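Local coordinates for protein S12 family peptidase (Streptomyces sp. 82F2, PDB 3WWX) that probably hydrolyses amide bonds in a D-stereospecific manner, as a member of the S12 peptidase family related to the serine beta-lactamases, at residues G24-A29 with G41-D46; G84-N89 with V142-E147; H104-Y109 with N160-L165. All coordinates share one frame; numbering follows the deposited sequence.

Interaction 1: G24-A29 with G41-D46; sequences GAVAQA and GERGGD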
loop_
_atom_site.group_PDB
_atom_site.type_symbol
_atom_site.label_atom_id
_atom_site.label_comp_id
_atom_site.label_asym_id
_atom_site.label_seq_id
_atom_site.Cartn_x
_atom_site.Cartn_y
_atom_site.Cartn_z
ATOM N N GLY A 24 -17.577 -10.300 2.677
ATOM C CA GLY A 24 -17.473 -9.746 4.003
ATOM C C GLY A 24 -16.666 -8.457 4.002
ATOM O O GLY A 24 -15.551 -8.415 3.466
ATOM N N ALA A 25 -17.238 -7.415 4.599
ATOM C CA ALA A 25 -16.633 -6.093 4.671
ATOM C C ALA A 25 -16.426 -5.712 6.123
ATOM O O ALA A 25 -17.269 -5.973 6.978
ATOM C CB ALA A 25 -17.535 -5.076 3.986
ATOM N N VAL A 26 -15.289 -5.094 6.417
ATOM C CA VAL A 26 -15.000 -4.602 7.761
ATOM C C VAL A 26 -14.385 -3.214 7.687
ATOM O O VAL A 26 -13.633 -2.907 6.754
ATOM C CB VAL A 26 -14.034 -5.556 8.527
ATOM C CG1 VAL A 26 -12.757 -5.820 7.725
ATOM C CG2 VAL A 26 -13.699 -5.034 9.913
ATOM N N ALA A 27 -14.704 -2.372 8.667
ATOM C CA ALA A 27 -14.022 -1.091 8.834
ATOM C C ALA A 27 -14.004 -0.725 10.294
ATOM O O ALA A 27 -14.830 -1.200 11.089
ATOM C CB ALA A 27 -14.688 0.015 8.017
ATOM N N GLN A 28 -13.003 0.063 10.656
ATOM C CA GLN A 28 -12.972 0.728 11.942
ATOM C C GLN A 28 -12.663 2.184 11.706
ATOM O O GLN A 28 -12.016 2.539 10.724
ATOM C CB GLN A 28 -11.925 0.126 12.865
ATOM C CG GLN A 28 -12.221 -1.296 13.312
ATOM C CD GLN A 28 -11.129 -1.855 14.209
ATOM O OE1 GLN A 28 -10.409 -1.098 14.872
ATOM N NE2 GLN A 28 -10.987 -3.177 14.239
ATOM N N ALA A 29 -13.112 3.033 12.631
ATOM C CA ALA A 29 -12.902 4.466 12.496
ATOM C C ALA A 29 -12.790 5.086 13.867
ATOM O O ALA A 29 -13.239 4.520 14.858
ATOM C CB ALA A 29 -14.046 5.106 11.724
ATOM N N GLY A 41 -21.968 -8.569 5.941
ATOM C CA GLY A 41 -21.740 -9.880 5.368
ATOM C C GLY A 41 -21.097 -10.806 6.377
ATOM O O GLY A 41 -21.332 -10.720 7.583
ATOM N N GLU A 42 -20.233 -11.686 5.884
ATOM C CA GLU A 42 -19.536 -12.642 6.717
ATOM C C GLU A 42 -18.128 -12.140 7.030
ATOM O O GLU A 42 -17.200 -12.299 6.240
ATOM C CB GLU A 42 -19.499 -14.007 6.029
ATOM C CG GLU A 42 -20.870 -14.697 5.986
ATOM C CD GLU A 42 -21.422 -14.972 7.374
ATOM O OE1 GLU A 42 -20.771 -15.737 8.123
ATOM O OE2 GLU A 42 -22.492 -14.402 7.722
ATOM N N ARG A 43 -17.986 -11.531 8.197
ATOM C CA ARG A 43 -16.752 -10.834 8.525
ATOM C C ARG A 43 -16.695 -10.515 9.993
ATOM O O ARG A 43 -17.747 -10.258 10.612
ATOM C CB ARG A 43 -16.659 -9.538 7.719
ATOM C CG ARG A 43 -15.231 -9.093 7.464
ATOM C CD ARG A 43 -14.528 -10.003 6.452
ATOM N NE ARG A 43 -13.063 -9.831 6.556
ATOM C CZ ARG A 43 -12.328 -9.022 5.794
ATOM N NH1 ARG A 43 -12.860 -8.312 4.825
ATOM N NH2 ARG A 43 -11.017 -8.926 6.007
ATOM N N GLY A 44 -15.491 -10.533 10.557
ATOM C CA GLY A 44 -15.250 -10.150 11.941
ATOM C C GLY A 44 -14.574 -8.786 12.038
ATOM O O GLY A 44 -13.753 -8.429 11.190
ATOM N N GLY A 45 -14.909 -8.021 13.067
ATOM C CA GLY A 45 -14.436 -6.647 13.152
ATOM C C GLY A 45 -12.939 -6.533 13.361
ATOM O O GLY A 45 -12.350 -5.524 13.002
ATOM N N ASP A 46 -12.331 -7.559 13.948
ATOM C CA ASP A 46 -10.890 -7.602 14.190
ATOM C C ASP A 46 -10.136 -8.440 13.143
ATOM O O ASP A 46 -8.964 -8.795 13.341
ATOM C CB ASP A 46 -10.630 -8.137 15.589
ATOM C CG ASP A 46 -11.197 -7.218 16.670
ATOM O OD1 ASP A 46 -10.972 -5.992 16.608
ATOM O OD2 ASP A 46 -11.894 -7.735 17.575
HETATM O O HOH W 1 -8.870 -4.728 15.679
#

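Interaction 2: G84-N89 with V142-E147; sequences GVVRGN and VAMAHE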
loop_
_atom_site.group_PDB
_atom_site.type_symbol
_atom_site.label_atom_id
_atom_site.label_comp_id
_atom_site.label_asym_id
_atom_site.label_seq_id
_atom_site.Cartn_x
_atom_site.Cartn_y
_atom_site.Cartn_z
ATOM N N GLY A 84 24.338 -0.630 -11.041
ATOM C CA GLY A 84 24.066 -1.555 -12.124
ATOM C C GLY A 84 22.691 -2.201 -12.142
ATOM O O GLY A 84 22.386 -2.943 -13.059
ATOM N N VAL A 85 21.856 -1.913 -11.150
ATOM C CA VAL A 85 20.588 -2.633 -11.001
ATOM C C VAL A 85 19.519 -2.103 -11.937
ATOM O O VAL A 85 18.738 -2.883 -12.483
ATOM C CB VAL A 85 20.094 -2.564 -9.538
ATOM C CG1 VAL A 85 18.687 -3.192 -9.362
ATOM C CG2 VAL A 85 21.087 -3.272 -8.639
ATOM N N VAL A 86 19.450 -0.788 -12.099
ATOM C CA VAL A 86 18.428 -0.178 -12.952
ATOM C C VAL A 86 19.105 0.283 -14.245
ATOM O O VAL A 86 19.578 1.415 -14.318
ATOM C CB VAL A 86 17.730 0.987 -12.206
ATOM C CG1 VAL A 86 16.636 1.616 -13.073
ATOM C CG2 VAL A 86 17.122 0.500 -10.881
ATOM N N ARG A 87 19.197 -0.601 -15.254
ATOM C CA ARG A 87 19.929 -0.296 -16.506
ATOM C C ARG A 87 19.284 -0.803 -17.817
ATOM O O ARG A 87 19.806 -0.599 -18.908
ATOM C CB ARG A 87 21.345 -0.905 -16.446
ATOM C CG ARG A 87 22.222 -0.335 -15.366
ATOM C CD ARG A 87 22.533 1.133 -15.630
ATOM N NE ARG A 87 23.685 1.571 -14.847
ATOM C CZ ARG A 87 24.949 1.463 -15.250
ATOM N NH1 ARG A 87 25.237 0.945 -16.441
ATOM N NH2 ARG A 87 25.928 1.875 -14.462
ATOM N N GLY A 88 18.159 -1.467 -17.717
ATOM C CA GLY A 88 17.667 -2.234 -18.851
ATOM C C GLY A 88 16.807 -1.477 -19.828
ATOM O O GLY A 88 15.894 -0.763 -19.438
ATOM N N ASN A 89 17.096 -1.638 -21.120
ATOM C CA ASN A 89 16.264 -1.152 -22.208
ATOM C C ASN A 89 15.818 0.302 -22.041
ATOM O O ASN A 89 14.646 0.612 -22.252
ATOM C CB ASN A 89 15.044 -2.078 -22.371
ATOM C CG ASN A 89 14.514 -2.135 -23.805
ATOM O OD1 ASN A 89 14.916 -1.351 -24.655
ATOM N ND2 ASN A 89 13.589 -3.060 -24.068
ATOM N N VAL A 142 12.437 -8.663 -14.047
ATOM C CA VAL A 142 11.264 -8.737 -14.895
ATOM C C VAL A 142 11.013 -7.377 -15.569
ATOM O O VAL A 142 10.750 -7.293 -16.776
ATOM C CB VAL A 142 10.026 -9.189 -14.082
ATOM C CG1 VAL A 142 8.736 -8.972 -14.848
ATOM C CG2 VAL A 142 10.150 -10.645 -13.693
ATOM N N ALA A 143 11.089 -6.309 -14.796
ATOM C CA ALA A 143 10.882 -4.965 -15.322
ATOM C C ALA A 143 11.958 -4.509 -16.283
ATOM O O ALA A 143 11.670 -3.771 -17.222
ATOM C CB ALA A 143 10.751 -3.968 -14.158
ATOM N N MET A 144 13.194 -4.952 -16.064
ATOM C CA MET A 144 14.343 -4.442 -16.812
ATOM C C MET A 144 14.464 -5.014 -18.226
ATOM O O MET A 144 15.339 -4.594 -18.978
ATOM C CB MET A 144 15.620 -4.665 -16.009
ATOM C CG MET A 144 15.671 -3.829 -14.715
ATOM S SD MET A 144 15.650 -2.051 -14.948
ATOM C CE MET A 144 13.926 -1.661 -14.599
ATOM N N ALA A 145 13.573 -5.916 -18.606
ATOM C CA ALA A 145 13.471 -6.332 -20.005
ATOM C C ALA A 145 12.864 -5.230 -20.859
ATOM O O ALA A 145 13.022 -5.220 -22.081
ATOM C CB ALA A 145 12.622 -7.578 -20.104
ATOM N N HIS A 146 12.193 -4.284 -20.210
ATOM C CA HIS A 146 11.284 -3.386 -20.896
ATOM C C HIS A 146 11.752 -1.949 -20.874
ATOM O O HIS A 146 12.570 -1.564 -20.047
ATOM C CB HIS A 146 9.923 -3.431 -20.207
ATOM C CG HIS A 146 9.327 -4.795 -20.146
ATOM N ND1 HIS A 146 8.876 -5.450 -21.276
ATOM C CD2 HIS A 146 9.142 -5.653 -19.116
ATOM C CE1 HIS A 146 8.409 -6.639 -20.935
ATOM N NE2 HIS A 146 8.548 -6.782 -19.625
ATOM N N GLU A 147 11.198 -1.147 -21.782
ATOM C CA GLU A 147 11.463 0.278 -21.811
ATOM C C GLU A 147 10.729 0.969 -20.672
ATOM O O GLU A 147 9.656 0.553 -20.292
ATOM C CB GLU A 147 10.980 0.857 -23.147
ATOM C CG GLU A 147 11.451 2.258 -23.444
ATOM C CD GLU A 147 11.120 2.709 -24.870
ATOM O OE1 GLU A 147 10.038 2.346 -25.400
ATOM O OE2 GLU A 147 11.953 3.435 -25.449
#

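Interaction 3: H104-Y109 with N160-L165; sequences HTSGIY and NTNFVL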
loop_
_atom_site.group_PDB
_atom_site.type_symbol
_atom_site.label_atom_id
_atom_site.label_comp_id
_atom_site.label_asym_id
_atom_site.label_seq_id
_atom_site.Cartn_x
_atom_site.Cartn_y
_atom_site.Cartn_z
ATOM N N HIS A 104 6.566 7.824 -7.543
ATOM C CA HIS A 104 6.209 7.235 -8.838
ATOM C C HIS A 104 6.407 8.190 -10.016
ATOM O O HIS A 104 5.690 8.107 -11.012
ATOM C CB HIS A 104 4.775 6.691 -8.842
ATOM C CG HIS A 104 4.522 5.643 -7.807
ATOM N ND1 HIS A 104 5.060 4.373 -7.866
ATOM C CD2 HIS A 104 3.783 5.685 -6.679
ATOM C CE1 HIS A 104 4.657 3.684 -6.819
ATOM N NE2 HIS A 104 3.880 4.458 -6.078
ATOM N N THR A 105 7.419 9.047 -9.927
ATOM C CA THR A 105 7.792 9.865 -11.089
ATOM C C THR A 105 9.069 9.358 -11.750
ATOM O O THR A 105 9.612 10.021 -12.642
ATOM C CB THR A 105 7.928 11.350 -10.717
ATOM O OG1 THR A 105 8.973 11.537 -9.750
ATOM C CG2 THR A 105 6.598 11.882 -10.178
ATOM N N SER A 106 9.550 8.180 -11.336
ATOM C CA SER A 106 10.734 7.571 -11.947
ATOM C C SER A 106 10.532 7.151 -13.398
ATOM O O SER A 106 11.486 7.202 -14.184
ATOM C CB SER A 106 11.151 6.341 -11.151
ATOM O OG SER A 106 10.143 5.358 -11.324
ATOM N N GLY A 107 9.328 6.719 -13.751
ATOM C CA GLY A 107 9.055 6.158 -15.067
ATOM C C GLY A 107 9.388 4.678 -15.187
ATOM O O GLY A 107 9.272 4.106 -16.271
ATOM N N ILE A 108 9.808 4.047 -14.095
ATOM C CA ILE A 108 10.260 2.656 -14.169
ATOM C C ILE A 108 9.079 1.698 -14.404
ATOM O O ILE A 108 8.061 1.733 -13.731
ATOM C CB ILE A 108 11.023 2.258 -12.884
ATOM C CG1 ILE A 108 12.279 3.122 -12.687
ATOM C CG2 ILE A 108 11.338 0.774 -12.890
ATOM C CD1 ILE A 108 12.988 2.883 -11.391
ATOM N N TYR A 109 9.223 0.833 -15.394
ATOM C CA TYR A 109 8.240 -0.173 -15.740
ATOM C C TYR A 109 7.837 -0.963 -14.504
ATOM O O TYR A 109 8.697 -1.437 -13.766
ATOM C CB TYR A 109 8.848 -1.112 -16.789
ATOM C CG TYR A 109 7.907 -2.125 -17.362
ATOM C CD1 TYR A 109 7.542 -3.258 -16.654
ATOM C CD2 TYR A 109 7.388 -1.963 -18.652
ATOM C CE1 TYR A 109 6.658 -4.184 -17.189
ATOM C CE2 TYR A 109 6.511 -2.895 -19.192
ATOM C CZ TYR A 109 6.143 -3.994 -18.439
ATOM O OH TYR A 109 5.288 -4.948 -18.962
ATOM N N ASN A 160 4.968 -0.738 -9.157
ATOM C CA ASN A 160 5.343 -1.535 -8.000
ATOM C C ASN A 160 6.850 -1.728 -7.940
ATOM O O ASN A 160 7.408 -1.904 -6.855
ATOM C CB ASN A 160 4.577 -2.852 -8.045
ATOM C CG ASN A 160 3.113 -2.647 -7.765
ATOM O OD1 ASN A 160 2.764 -2.053 -6.749
ATOM N ND2 ASN A 160 2.260 -3.023 -8.693
ATOM N N THR A 161 7.525 -1.677 -9.089
ATOM C CA THR A 161 8.980 -1.823 -9.108
ATOM C C THR A 161 9.629 -0.727 -8.285
ATOM O O THR A 161 10.668 -0.942 -7.654
ATOM C CB THR A 161 9.529 -1.745 -10.535
ATOM O OG1 THR A 161 8.692 -2.534 -11.386
ATOM C CG2 THR A 161 10.955 -2.291 -10.585
ATOM N N ASN A 162 9.013 0.441 -8.253
ATOM C CA ASN A 162 9.584 1.548 -7.497
ATOM C C ASN A 162 9.780 1.198 -6.046
ATOM O O ASN A 162 10.801 1.576 -5.469
ATOM C CB ASN A 162 8.705 2.777 -7.594
ATOM C CG ASN A 162 8.852 3.481 -8.920
ATOM O OD1 ASN A 162 9.939 3.482 -9.501
ATOM N ND2 ASN A 162 7.786 4.091 -9.396
ATOM N N PHE A 163 8.832 0.473 -5.452
ATOM C CA PHE A 163 8.927 0.160 -4.028
ATOM C C PHE A 163 9.689 -1.114 -3.734
ATOM O O PHE A 163 10.257 -1.232 -2.656
ATOM C CB PHE A 163 7.565 0.235 -3.352
ATOM C CG PHE A 163 7.194 1.655 -3.000
ATOM C CD1 PHE A 163 6.833 2.556 -3.997
ATOM C CD2 PHE A 163 7.246 2.103 -1.697
ATOM C CE1 PHE A 163 6.553 3.871 -3.707
ATOM C CE2 PHE A 163 6.949 3.430 -1.402
ATOM C CZ PHE A 163 6.598 4.312 -2.407
ATOM N N VAL A 164 9.777 -2.039 -4.684
ATOM C CA VAL A 164 10.753 -3.114 -4.552
ATOM C C VAL A 164 12.184 -2.541 -4.533
ATOM O O VAL A 164 12.997 -2.924 -3.682
ATOM C CB VAL A 164 10.558 -4.173 -5.648
ATOM C CG1 VAL A 164 11.632 -5.243 -5.567
ATOM C CG2 VAL A 164 9.176 -4.794 -5.506
ATOM N N LEU A 165 12.491 -1.630 -5.444
ATOM C CA LEU A 165 13.775 -0.921 -5.425
ATOM C C LEU A 165 13.964 -0.172 -4.104
ATOM O O LEU A 165 15.040 -0.227 -3.507
ATOM C CB LEU A 165 13.847 0.039 -6.608
ATOM C CG LEU A 165 14.001 -0.675 -7.952
ATOM C CD1 LEU A 165 13.692 0.240 -9.083
ATOM C CD2 LEU A 165 15.409 -1.277 -8.083
HETATM O O HOH W 2 7.028 5.608 -12.207
#

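Interaction 1: G24-A29 with G41-D46
Gly24 and Gly41 form an antiparallel non-hydrogen-bonded pair with their CA atoms 4.5 Å apart, the last register point between strands 24-31 and 36-41. Beyond it the chain turns back: the end-to-end direction of 41-46 lies 44° from that of 24-28, so this irregular segment runs obliquely in the same sense as the strand it has just paired with. The turn is close enough for Gly24 CA to make a CA-H...O contact of 3.4 Å with Glu42 O.

Arg43 then reaches back over the strand. Its CG lies anti to the backbone N (chi1 -153°) and a bend at chi2 carries the guanidinium to Gly24, where NH1 donates to Gly24 O over 3.0 Å. The acceptor lies close to the guanidinium plane, but the donor stands well above the carbonyl plane. Val26 CG1 sits 3.7 Å above the guanidinium plane, over its centre, while a salt bridge from NE to Asp47 and a bond from NH2 to Asn325 help to fix the group's rotation.

In the antiparallel sheet of the beta-lactamase-like fold, 36-41 is an outermost strand. The returning loop covers part of the sheet face that carries Val26 and Gln28, a face also met by helix 244-255.

Further along, Val26 CG2 packs against Gly45 O at 3.4 Å. The extended Gln28 side chain brings NE2 to the same oxygen, 3.0 Å from Gly45 O with an N-H...O angle of 155°, and its OE1 is bonded to Arg35. A water accepts from Gln28 NE2 and donates to Asp46 OD1 at 2.6 Å.

Interaction 2: G84-N89 with V142-E147
Asn89 and Gly88 lie against residues 144-147, at and beyond the C-terminal region of helix 136-144, a surface contact in the helical part of the beta-lactamase-like fold, where a long loop meets the carbonyls of that region. The Asn89 side chain runs across those carbonyls. Its CB rests 3.4 Å from His146 O; CG, anti to the backbone N (chi1 -151°), is then directed back toward Ala145, and lies 3.8 Å from Ala145 O. At the tip, ND2 donates to Ala145 O over 3.0 Å in a nearly straight bond, N-H...O 166°. The oxygen lies close to the amide plane of Asn89, whereas the donor is tilted from the carbonyl plane.

One residue earlier, Gly88 CA approaches Met144 O at 3.3 Å as a CA-H...O contact. Met144 itself, bent at chi2 and chi3, lays its sulfur beside the loop: SD is 3.8 Å from Arg87 N and 4.2 Å from Val86 CG1. His91 and Ile108 also touch the Met144 side chain, while Val86 packs on Leu165 of helix 160-174. Past the asparagine amide, the backbone closes the contact with a second CA-H...O approach, Glu147 CA to Asn89 O, 3.2 Å long with 158° at the hydrogen.

Interaction 3: H104-Y109 with N160-L165
Asn162 turns its CG anti to its own carbonyl carbon (chi1 -77°), while Ser106 holds OG between backbone N and carbonyl carbon (chi1 68°); these two settings bring the hydroxyl up to the amide oxygen. Ser106 OG donates to Asn162 OD1 over 2.6 Å and accepts from Ile108 N, closing an ST turn. The other branch of the amide, Asn162 ND2, donates to His104 ND1 at 3.1 Å along an almost straight line (170°), although the donor is tilted from the imidazole plane. ND2 also donates a hydrogen bond to a water, which accepts from Gly107 N as well. The amide thus grips His104 and Ser106 directly and Gly107 through the water.

Thr161 OG1 donates to Tyr109 O over 2.6 Å, in the carbonyl plane and on a lone pair, and accepts from Tyr111 N. Beside these polar bonds, Ile108 CD1 and Leu165 CD1 meet tip to tip at 3.6 Å.

His104, the C-prime residue of the Schellman motif ending helix 98-102, also stacks on Tyr158. Asn160 OD1 accepts a hydrogen bond from Lys56 NZ. The arrangement joins the His-Thr-Ser-Gly segment to helix 160-174 at the Tyr-Ser-Asn sequence (158-160), consistent with the Tyr-X-Asn active-site element of S12 peptidases and class C beta-lactamases.

In the fold
Interaction 1 lies across the chain's centre from the other two, its centre about 41 Å from that of interaction 2 and about 32 Å from that of interaction 3. It ties strand 24-31, next to the sheet's outermost strand 36-41, to the loop that returns from that strand, partly buried, through charged and amide groups bound to backbone carbonyls. Interactions 2 and 3 share the helical region, with centres about 11 Å apart; they touch directly, Ala143 CB lying 3.3 Å from Tyr109 O. Between them the chemistry shifts with depth: 84-89 with 142-147 is a surface contact resting on one side-chain amide hydrogen bond, CA-H...O approaches and Met144 packing, whereas 104-109 with 160-165 is buried and knit by three side-chain hydrogen bonds.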